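Local coordinates for protein peptide methionine sulfoxide reductase MsrA (Treponema denticola ATCC 35405, PDB 5FA9) that probably repairs oxidised proteins by reducing methionine sulfoxide back to methionine, with the MsrA and MsrB activities fused in one chain, at residues Lys3-Ala8 with Thr94-Val99; His50-Lys55 with Arg90-Gly95; Arg74-Thr79 with Ile122-Glu127. The protein carries 2 engineered substitutions. All blocks are in the same frame, centred on the assembly; numbering follows the deposited sequence.

Interaction 1 (Lys3-Ala8 with Thr94-Val99)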
loop_
_atom_site.group_PDB
_atom_site.type_symbol
_atom_site.label_atom_id
_atom_site.label_comp_id
_atom_site.label_asym_id
_atom_site.label_seq_id
_atom_site.Cartn_x
_atom_site.Cartn_y
_atom_site.Cartn_z
ATOM N N LYS B 3 0.875 3.481 1.870
ATOM C CA LYS B 3 1.728 3.199 3.016
ATOM C C LYS B 3 0.915 2.614 4.162
ATOM O O LYS B 3 -0.316 2.617 4.127
ATOM C CB LYS B 3 2.451 4.468 3.475
ATOM C CG LYS B 3 3.653 4.839 2.621
ATOM C CD LYS B 3 4.109 6.263 2.893
ATOM C CE LYS B 3 5.514 6.506 2.366
ATOM N NZ LYS B 3 5.713 5.916 1.013
ATOM N N GLU B 4 1.606 2.108 5.178
ATOM C CA GLU B 4 0.927 1.507 6.316
ATOM C C GLU B 4 1.607 1.846 7.640
ATOM O O GLU B 4 2.833 1.910 7.731
ATOM C CB GLU B 4 0.830 -0.011 6.139
ATOM C CG GLU B 4 2.164 -0.727 6.041
ATOM C CD GLU B 4 2.011 -2.196 5.692
ATOM O OE1 GLU B 4 1.574 -2.498 4.561
ATOM O OE2 GLU B 4 2.322 -3.048 6.551
ATOM N N ILE B 5 0.788 2.070 8.662
ATOM C CA ILE B 5 1.269 2.399 9.996
ATOM C C ILE B 5 0.405 1.665 11.024
ATOM O O ILE B 5 -0.768 1.389 10.770
ATOM C CB ILE B 5 1.244 3.929 10.243
ATOM C CG1 ILE B 5 1.923 4.289 11.569
ATOM C CG2 ILE B 5 -0.181 4.464 10.184
ATOM C CD1 ILE B 5 3.412 4.029 11.582
ATOM N N TYR B 6 0.985 1.334 12.173
ATOM C CA TYR B 6 0.267 0.578 13.192
ATOM C C TYR B 6 0.133 1.385 14.479
ATOM O O TYR B 6 1.130 1.811 15.063
ATOM C CB TYR B 6 0.975 -0.752 13.466
ATOM C CG TYR B 6 0.982 -1.695 12.280
ATOM C CD1 TYR B 6 1.858 -1.503 11.217
ATOM C CD2 TYR B 6 0.114 -2.777 12.225
ATOM C CE1 TYR B 6 1.866 -2.360 10.133
ATOM C CE2 TYR B 6 0.117 -3.641 11.145
ATOM C CZ TYR B 6 0.992 -3.427 10.102
ATOM O OH TYR B 6 0.997 -4.285 9.026
ATOM N N LEU B 7 -1.105 1.590 14.917
ATOM C CA LEU B 7 -1.377 2.450 16.065
ATOM C C LEU B 7 -2.146 1.730 17.171
ATOM O O LEU B 7 -3.233 1.198 16.944
ATOM C CB LEU B 7 -2.154 3.690 15.619
ATOM C CG LEU B 7 -1.484 4.551 14.547
ATOM C CD1 LEU B 7 -2.387 5.704 14.145
ATOM C CD2 LEU B 7 -0.137 5.063 15.034
ATOM N N ALA B 8 -1.570 1.721 18.368
ATOM C CA ALA B 8 -2.237 1.168 19.539
ATOM C C ALA B 8 -2.684 2.292 20.469
ATOM O O ALA B 8 -1.855 2.979 21.064
ATOM C CB ALA B 8 -1.320 0.201 20.271
ATOM N N THR B 94 -0.256 2.598 24.986
ATOM C CA THR B 94 -0.159 3.388 23.767
ATOM C C THR B 94 1.167 3.143 23.062
ATOM O O THR B 94 2.217 3.062 23.702
ATOM C CB THR B 94 -0.311 4.892 24.055
ATOM O OG1 THR B 94 0.622 5.282 25.070
ATOM C CG2 THR B 94 -1.721 5.202 24.526
ATOM N N GLY B 95 1.115 3.021 21.740
ATOM C CA GLY B 95 2.313 2.784 20.961
ATOM C C GLY B 95 2.138 3.044 19.479
ATOM O O GLY B 95 1.037 2.933 18.939
ATOM N N ILE B 96 3.240 3.389 18.821
ATOM C CA ILE B 96 3.252 3.575 17.377
ATOM C C ILE B 96 4.266 2.619 16.764
ATOM O O ILE B 96 5.462 2.710 17.040
ATOM C CB ILE B 96 3.597 5.024 16.986
ATOM C CG1 ILE B 96 2.626 6.002 17.649
ATOM C CG2 ILE B 96 3.575 5.189 15.474
ATOM C CD1 ILE B 96 2.992 7.457 17.454
ATOM N N TYR B 97 3.784 1.701 15.934
ATOM C CA TYR B 97 4.635 0.650 15.392
ATOM C C TYR B 97 4.789 0.786 13.884
ATOM O O TYR B 97 3.809 0.967 13.161
ATOM C CB TYR B 97 4.064 -0.724 15.747
ATOM C CG TYR B 97 3.708 -0.863 17.209
ATOM C CD1 TYR B 97 4.691 -1.075 18.167
ATOM C CD2 TYR B 97 2.388 -0.776 17.633
ATOM C CE1 TYR B 97 4.370 -1.199 19.507
ATOM C CE2 TYR B 97 2.057 -0.900 18.969
ATOM C CZ TYR B 97 3.050 -1.111 19.902
ATOM O OH TYR B 97 2.723 -1.233 21.232
ATOM N N TYR B 98 6.028 0.688 13.415
ATOM C CA TYR B 98 6.324 0.890 12.004
ATOM C C TYR B 98 6.851 -0.381 11.350
ATOM O O TYR B 98 7.516 -1.197 11.989
ATOM C CB TYR B 98 7.339 2.024 11.828
ATOM C CG TYR B 98 8.657 1.789 12.534
ATOM C CD1 TYR B 98 9.696 1.114 11.903
ATOM C CD2 TYR B 98 8.864 2.243 13.831
ATOM C CE1 TYR B 98 10.900 0.895 12.543
ATOM C CE2 TYR B 98 10.067 2.030 14.479
ATOM C CZ TYR B 98 11.081 1.356 13.831
ATOM O OH TYR B 98 12.280 1.141 14.472
ATOM N N VAL B 99 6.550 -0.535 10.067
ATOM C CA VAL B 99 7.097 -1.622 9.271
ATOM C C VAL B 99 8.021 -1.019 8.216
ATOM O O VAL B 99 8.813 -1.716 7.581
ATOM C CB VAL B 99 5.975 -2.449 8.608
ATOM C CG1 VAL B 99 5.277 -1.629 7.537
ATOM C CG2 VAL B 99 6.522 -3.736 8.024
HETATM O O HOH W 1 5.323 1.551 8.596
#
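Tyr6 and Tyr97 form a hydrogen-bonded antiparallel pair, and the strands around them are tightly knit. Tyr97 N meets Tyr6 O at 2.8 Å, almost straight (175°), while Tyr6 N returns a more bent bond to Tyr97 O. Two residues on, Ala8 and Gly95 repeat the exchange, with Ala8 N 2.9 Å from Gly95 O. The CB atoms of Tyr6 and Tyr97 touch at 3.8 Å, but each CG lies beside its own backbone N (chi1 -65° and -49°), which sends the two rings apart. Ala8 is small enough to bring CB to the edge of the Tyr97 ring, 3.8 Å from CE2, and Gly95, lacking a side chain, lets one face of that ring lie over its carbonyl carbon. Glu125 takes the Tyr97 hydroxyl. On the other face of the sheet Leu7 and Ile96, the non-hydrogen-bonded pair between these two, run side by side, CD2 to CG2 3.7 Å, aliphatic residues suited to packing against helices 65-74 and 104-115.

The Glu4-Val99 end is looser in its backbone: a water spans Glu4 O (2.7 Å) and Val99 N (2.8 Å) in place of a direct bond, though Val99 CG1 still rests 3.4 Å from Glu4 OE2. Here Tyr6 OH bonds Glu4 OE2, and Glu4 OE1 reaches Ile2 N of the second subunit. This alternation of hydrogen-bonded and non-hydrogen-bonded pairs marks antiparallel neighbours, here inside the mixed sheet of the MsrA domain.

Interaction 2 (His50-Lys55 with Arg90-Gly95). With D1D ((4S,5S)-1,2-dithiane-4,5-diol), chain F.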
loop_
_atom_site.group_PDB
_atom_site.type_symbol
_atom_site.label_atom_id
_atom_site.label_comp_id
_atom_site.label_asym_id
_atom_site.label_seq_id
_atom_site.Cartn_x
_atom_site.Cartn_y
_atom_site.Cartn_z
ATOM N N HIS B 50 0.357 -8.613 24.444
ATOM C CA HIS B 50 0.202 -7.912 23.178
ATOM C C HIS B 50 -0.666 -6.676 23.362
ATOM O O HIS B 50 -1.620 -6.687 24.140
ATOM C CB HIS B 50 -0.418 -8.833 22.125
ATOM C CG HIS B 50 0.440 -10.004 21.758
ATOM N ND1 HIS B 50 1.641 -9.870 21.097
ATOM C CD2 HIS B 50 0.265 -11.333 21.954
ATOM C CE1 HIS B 50 2.172 -11.065 20.905
ATOM N NE2 HIS B 50 1.356 -11.969 21.415
ATOM N N ALA B 51 -0.337 -5.611 22.638
ATOM C CA ALA B 51 -1.126 -4.389 22.681
ATOM C C ALA B 51 -2.192 -4.395 21.594
ATOM O O ALA B 51 -1.933 -4.799 20.461
ATOM C CB ALA B 51 -0.227 -3.171 22.539
ATOM N N GLU B 52 -3.390 -3.944 21.947
ATOM C CA GLU B 52 -4.482 -3.850 20.988
ATOM C C GLU B 52 -4.182 -2.765 19.961
ATOM O O GLU B 52 -4.114 -1.583 20.294
ATOM C CB GLU B 52 -5.804 -3.572 21.703
ATOM C CG GLU B 52 -6.277 -4.723 22.578
ATOM C CD GLU B 52 -7.706 -4.551 23.052
ATOM O OE1 GLU B 52 -8.131 -5.315 23.943
ATOM O OE2 GLU B 52 -8.404 -3.658 22.529
ATOM N N THR B 53 -4.004 -3.180 18.712
ATOM C CA THR B 53 -3.504 -2.290 17.672
ATOM C C THR B 53 -4.375 -2.343 16.419
ATOM O O THR B 53 -4.932 -3.387 16.079
ATOM C CB THR B 53 -2.047 -2.648 17.301
ATOM O OG1 THR B 53 -1.263 -2.757 18.496
ATOM C CG2 THR B 53 -1.430 -1.594 16.392
ATOM N N VAL B 54 -4.496 -1.204 15.743
ATOM C CA VAL B 54 -5.214 -1.132 14.479
ATOM C C VAL B 54 -4.252 -0.878 13.324
ATOM O O VAL B 54 -3.501 0.097 13.331
ATOM C CB VAL B 54 -6.285 -0.027 14.493
ATOM C CG1 VAL B 54 -6.936 0.098 13.125
ATOM C CG2 VAL B 54 -7.328 -0.317 15.554
ATOM N N LYS B 55 -4.274 -1.767 12.335
ATOM C CA LYS B 55 -3.466 -1.598 11.134
ATOM C C LYS B 55 -4.087 -0.545 10.226
ATOM O O LYS B 55 -5.263 -0.632 9.878
ATOM C CB LYS B 55 -3.326 -2.926 10.389
ATOM C CG LYS B 55 -2.594 -2.824 9.060
ATOM C CD LYS B 55 -2.401 -4.194 8.434
ATOM C CE LYS B 55 -1.650 -4.104 7.117
ATOM N NZ LYS B 55 -1.463 -5.446 6.498
ATOM N N ARG B 90 -1.851 -3.860 30.131
ATOM C CA ARG B 90 -0.768 -3.791 29.156
ATOM C C ARG B 90 -1.282 -3.877 27.723
ATOM O O ARG B 90 -0.630 -3.402 26.795
ATOM C CB ARG B 90 0.250 -4.904 29.411
ATOM C CG ARG B 90 1.297 -4.559 30.455
ATOM C CD ARG B 90 2.412 -3.720 29.852
ATOM N NE ARG B 90 3.181 -4.470 28.863
ATOM C CZ ARG B 90 4.184 -3.963 28.153
ATOM N NH1 ARG B 90 4.827 -4.721 27.275
ATOM N NH2 ARG B 90 4.545 -2.698 28.321
ATOM N N GLN B 91 -2.449 -4.485 27.543
ATOM C CA GLN B 91 -3.037 -4.609 26.215
ATOM C C GLN B 91 -3.618 -3.280 25.736
ATOM O O GLN B 91 -4.022 -3.152 24.581
ATOM C CB GLN B 91 -4.118 -5.694 26.198
ATOM C CG GLN B 91 -5.323 -5.405 27.078
ATOM C CD GLN B 91 -5.167 -5.950 28.486
ATOM O OE1 GLN B 91 -4.102 -5.843 29.094
ATOM N NE2 GLN B 91 -6.235 -6.541 29.010
ATOM N N TYR B 92 -3.656 -2.295 26.628
ATOM C CA TYR B 92 -4.186 -0.979 26.287
ATOM C C TYR B 92 -3.102 0.095 26.284
ATOM O O TYR B 92 -3.407 1.288 26.247
ATOM C CB TYR B 92 -5.299 -0.581 27.258
ATOM C CG TYR B 92 -6.436 -1.573 27.333
ATOM C CD1 TYR B 92 -7.313 -1.736 26.268
ATOM C CD2 TYR B 92 -6.640 -2.338 28.473
ATOM C CE1 TYR B 92 -8.355 -2.640 26.335
ATOM C CE2 TYR B 92 -7.680 -3.242 28.550
ATOM C CZ TYR B 92 -8.533 -3.390 27.479
ATOM O OH TYR B 92 -9.570 -4.290 27.553
ATOM N N ARG B 93 -1.842 -0.325 26.331
ATOM C CA ARG B 93 -0.733 0.622 26.307
ATOM C C ARG B 93 -0.670 1.336 24.962
ATOM O O ARG B 93 -1.000 0.760 23.926
ATOM C CB ARG B 93 0.595 -0.082 26.602
ATOM C CG ARG B 93 1.054 -1.059 25.529
ATOM C CD ARG B 93 2.357 -1.734 25.927
ATOM N NE ARG B 93 2.795 -2.716 24.939
ATOM C CZ ARG B 93 2.372 -3.976 24.897
ATOM N NH1 ARG B 93 1.493 -4.414 25.789
ATOM N NH2 ARG B 93 2.828 -4.799 23.962
ATOM N N THR B 94 -0.256 2.598 24.986
ATOM C CA THR B 94 -0.159 3.388 23.767
ATOM C C THR B 94 1.167 3.143 23.062
ATOM O O THR B 94 2.217 3.062 23.702
ATOM C CB THR B 94 -0.311 4.892 24.055
ATOM O OG1 THR B 94 0.622 5.282 25.070
ATOM C CG2 THR B 94 -1.721 5.202 24.526
ATOM N N GLY B 95 1.115 3.021 21.740
ATOM C CA GLY B 95 2.313 2.784 20.961
ATOM C C GLY B 95 2.138 3.044 19.479
ATOM O O GLY B 95 1.037 2.933 18.939
HETATM S S1 D1D F . -10.877 -7.868 23.311
HETATM C C1 D1D F . -11.612 -6.722 22.437
HETATM C C2 D1D F . -11.346 -5.246 23.030
HETATM O O2 D1D F . -12.029 -4.412 22.381
HETATM C C3 D1D F . -11.756 -5.133 24.696
HETATM O O3 D1D F . -11.404 -4.004 25.129
HETATM C C4 D1D F . -11.044 -6.279 25.581
HETATM S S4 D1D F . -11.295 -7.762 24.989
HETATM O O HOH W 2 -3.744 0.168 22.826
#
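The start of strand 51-59 is joined to the loop at Gln91 by one nearly straight backbone bond, Glu52 N to Gln91 O, 2.8 Å at 174°. Beside it Gln91 CA gives a CA-H...O contact to His50 O.

On one side of this junction, Ala51 CB sits over the centre of one face of the Arg93 guanidinium, 3.6 Å from CZ; the small methyl lets the flat guanidinium lie close to the Ala51 main chain. Arg90 NH1 is centred over the opposite face, leaving the Arg93 group sandwiched. Its rotation is fixed at its rim: NE forms a salt bridge with Glu125, NH2 bonds Asp49 O, and NH1 reaches Arg90 O weakly. Arg90 pairs with the Asp49 carboxylate and Arg93 with that of Glu125, which probably offsets the two close positive charges.

On the other side, Glu52 and Tyr92 point the same way, side by side, their carboxylate and ring planes 57° apart and Glu52 OE1 3.6 Å from Tyr92 CE1. Glu52 reaches outward because its chain is extended beyond CG (chi2 -168°). Both meet the bound dithiane diol: Tyr92 OH hydrogen-bonds O3 at 3.1 Å, at the edge of the ring, while Glu52 OE1 touches C2 at 3.3 Å. Glu52 OE2 is held by Phe12 N, next to the engineered Ser11, whose OG also hydrogen-bonds the diol. As in other MsrA enzymes, where a glutamate and tyrosines are thought to hold the sulfoxide oxygen, a carboxylate and a phenol converge here, though on a diol and not on substrate.

Interaction 3 (Arg74-Thr79 with Ile122-Glu127)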
loop_
_atom_site.group_PDB
_atom_site.type_symbol
_atom_site.label_atom_id
_atom_site.label_comp_id
_atom_site.label_asym_id
_atom_site.label_seq_id
_atom_site.Cartn_x
_atom_site.Cartn_y
_atom_site.Cartn_z
ATOM N N ARG B 74 -4.785 12.972 19.163
ATOM C CA ARG B 74 -6.028 13.666 19.480
ATOM C C ARG B 74 -6.978 12.778 20.283
ATOM O O ARG B 74 -7.718 13.262 21.141
ATOM C CB ARG B 74 -6.712 14.138 18.195
ATOM C CG ARG B 74 -8.117 14.682 18.393
ATOM C CD ARG B 74 -8.876 14.723 17.080
ATOM N NE ARG B 74 -10.062 15.569 17.152
ATOM C CZ ARG B 74 -10.869 15.809 16.123
ATOM N NH1 ARG B 74 -10.617 15.265 14.940
ATOM N NH2 ARG B 74 -11.928 16.592 16.276
ATOM N N ILE B 75 -6.942 11.477 20.013
ATOM C CA ILE B 75 -7.899 10.552 20.611
ATOM C C ILE B 75 -7.317 9.728 21.758
ATOM O O ILE B 75 -7.972 8.817 22.262
ATOM C CB ILE B 75 -8.467 9.584 19.554
ATOM C CG1 ILE B 75 -7.356 8.695 18.991
ATOM C CG2 ILE B 75 -9.154 10.354 18.438
ATOM C CD1 ILE B 75 -7.847 7.653 18.010
ATOM N N ILE B 76 -6.094 10.040 22.174
ATOM C CA ILE B 76 -5.478 9.310 23.279
ATOM C C ILE B 76 -4.898 10.237 24.341
ATOM O O ILE B 76 -4.730 11.435 24.116
ATOM C CB ILE B 76 -4.341 8.382 22.799
ATOM C CG1 ILE B 76 -3.145 9.209 22.323
ATOM C CG2 ILE B 76 -4.831 7.429 21.717
ATOM C CD1 ILE B 76 -1.864 8.419 22.220
ATOM N N ASP B 77 -4.601 9.665 25.503
ATOM C CA ASP B 77 -3.820 10.346 26.525
ATOM C C ASP B 77 -2.392 9.810 26.479
ATOM O O ASP B 77 -2.119 8.720 26.982
ATOM C CB ASP B 77 -4.432 10.144 27.913
ATOM C CG ASP B 77 -3.694 10.909 28.997
ATOM O OD1 ASP B 77 -2.905 11.817 28.661
ATOM O OD2 ASP B 77 -3.905 10.602 30.189
ATOM N N PRO B 78 -1.475 10.577 25.872
ATOM C CA PRO B 78 -0.096 10.125 25.653
ATOM C C PRO B 78 0.748 10.095 26.926
ATOM O O PRO B 78 1.894 9.649 26.882
ATOM C CB PRO B 78 0.454 11.158 24.667
ATOM C CG PRO B 78 -0.326 12.391 24.953
ATOM C CD PRO B 78 -1.705 11.934 25.342
ATOM N N THR B 79 0.190 10.557 28.040
ATOM C CA THR B 79 0.917 10.568 29.305
ATOM C C THR B 79 0.475 9.433 30.225
ATOM O O THR B 79 1.083 9.196 31.269
ATOM C CB THR B 79 0.739 11.907 30.044
ATOM O OG1 THR B 79 -0.638 12.079 30.401
ATOM C CG2 THR B 79 1.177 13.064 29.161
ATOM N N ILE B 122 5.625 11.988 27.789
ATOM C CA ILE B 122 4.851 11.107 26.925
ATOM C C ILE B 122 5.383 9.682 27.033
ATOM O O ILE B 122 6.586 9.451 26.912
ATOM C CB ILE B 122 4.889 11.573 25.456
ATOM C CG1 ILE B 122 4.079 12.859 25.286
ATOM C CG2 ILE B 122 4.354 10.492 24.530
ATOM C CD1 ILE B 122 4.187 13.470 23.908
ATOM N N VAL B 123 4.484 8.731 27.268
ATOM C CA VAL B 123 4.881 7.344 27.483
ATOM C C VAL B 123 4.495 6.448 26.311
ATOM O O VAL B 123 4.579 5.223 26.404
ATOM C CB VAL B 123 4.257 6.778 28.770
ATOM C CG1 VAL B 123 4.804 7.506 29.988
ATOM C CG2 VAL B 123 2.741 6.881 28.714
ATOM N N VAL B 124 4.068 7.062 25.212
ATOM C CA VAL B 124 3.785 6.319 23.991
ATOM C C VAL B 124 5.072 5.689 23.472
ATOM O O VAL B 124 6.048 6.390 23.204
ATOM C CB VAL B 124 3.176 7.221 22.899
ATOM C CG1 VAL B 124 2.930 6.422 21.626
ATOM C CG2 VAL B 124 1.887 7.859 23.393
ATOM N N GLU B 125 5.077 4.368 23.336
ATOM C CA GLU B 125 6.276 3.668 22.893
ATOM C C GLU B 125 6.386 3.667 21.371
ATOM O O GLU B 125 5.394 3.496 20.663
ATOM C CB GLU B 125 6.293 2.230 23.425
ATOM C CG GLU B 125 5.092 1.390 23.022
ATOM C CD GLU B 125 5.157 -0.022 23.575
ATOM O OE1 GLU B 125 5.772 -0.215 24.645
ATOM O OE2 GLU B 125 4.596 -0.938 22.938
ATOM N N VAL B 126 7.599 3.874 20.876
ATOM C CA VAL B 126 7.858 3.814 19.445
ATOM C C VAL B 126 8.817 2.671 19.148
ATOM O O VAL B 126 10.006 2.749 19.452
ATOM C CB VAL B 126 8.441 5.135 18.912
ATOM C CG1 VAL B 126 8.775 5.009 17.435
ATOM C CG2 VAL B 126 7.465 6.277 19.149
ATOM N N GLU B 127 8.290 1.606 18.556
ATOM C CA GLU B 127 9.080 0.415 18.277
ATOM C C GLU B 127 8.807 -0.087 16.871
ATOM O O GLU B 127 7.753 0.190 16.298
ATOM C CB GLU B 127 8.766 -0.697 19.282
ATOM C CG GLU B 127 8.900 -0.306 20.742
ATOM C CD GLU B 127 8.487 -1.425 21.679
ATOM O OE1 GLU B 127 7.923 -2.429 21.195
ATOM O OE2 GLU B 127 8.727 -1.302 22.899
#
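The loop that leaves helix 65-74 packs at Pro78 against the lead-in, Ile122 to Val124, that runs into edge strand 125-128. One backbone hydrogen bond joins the two: Val123 N donates to Pro78 O at 2.8 Å, with the carbonyl pointing almost straight at the donor (170°). The same oxygen receives a CA-H...O contact from Ile122 CA at 3.3 Å, and Val123 CG2 lies 3.4 Å from it, so this carbonyl is enclosed by two successive residues.

Pro78 CB meets two branched residues, 3.8 Å from Val124 CG2 and 4.0 Å from Ile122 CG2. The compact, rigid ring suits this place, since it packs against both without a flexible chain to order. Around the proline Asp77 and Thr79 are bridged in the manner of an Asx turn, although the bond from Thr79 N to Asp77 OD1 is weak; Thr79 OG1 donates to the same oxygen at 2.9 Å, arriving on the syn side, 30° out of the carboxylate plane. Aspartate and threonine are apt partners here: both short and polar, they bond to each other across Pro78.

The hydrophobic cluster closes where the Ile76 side chain crosses that of Val124 at an angle, CD1 of Ile76 4.0 Å from CG2 of Val124. Val124 has CG2 beside its backbone N, with CG1 anti to that N (chi1 178°), which turns the CG2 methyl to Pro78 and Ile76. Helix 65-74 adds Phe73, which packs on both Pro78 and Ile122, and Tyr72, which packs on Val124.

In the fold
From the N terminus, strand 2-8 is joined by 94-99, and interaction 1 closes this long loop. Interaction 2 lies within that span, linking 50-55 to 90-95, and the two finish on the same stretch, sharing Thr94 and Gly95. Interaction 3 starts inside both loops, at 74-79, yet ends beyond them at 122-127, so it crosses each. All three reach one mixed sheet: strand 2-8 has 51-59 on one side, joined by Leu7 O to Val54 N, and 95-98 on the other, which in turn borders 125-128 through Ile96 N and Glu125 O. Glu125 thus lies where 90-95, 94-99 and 122-127 converge, tying the pocket loop to the sheet edge.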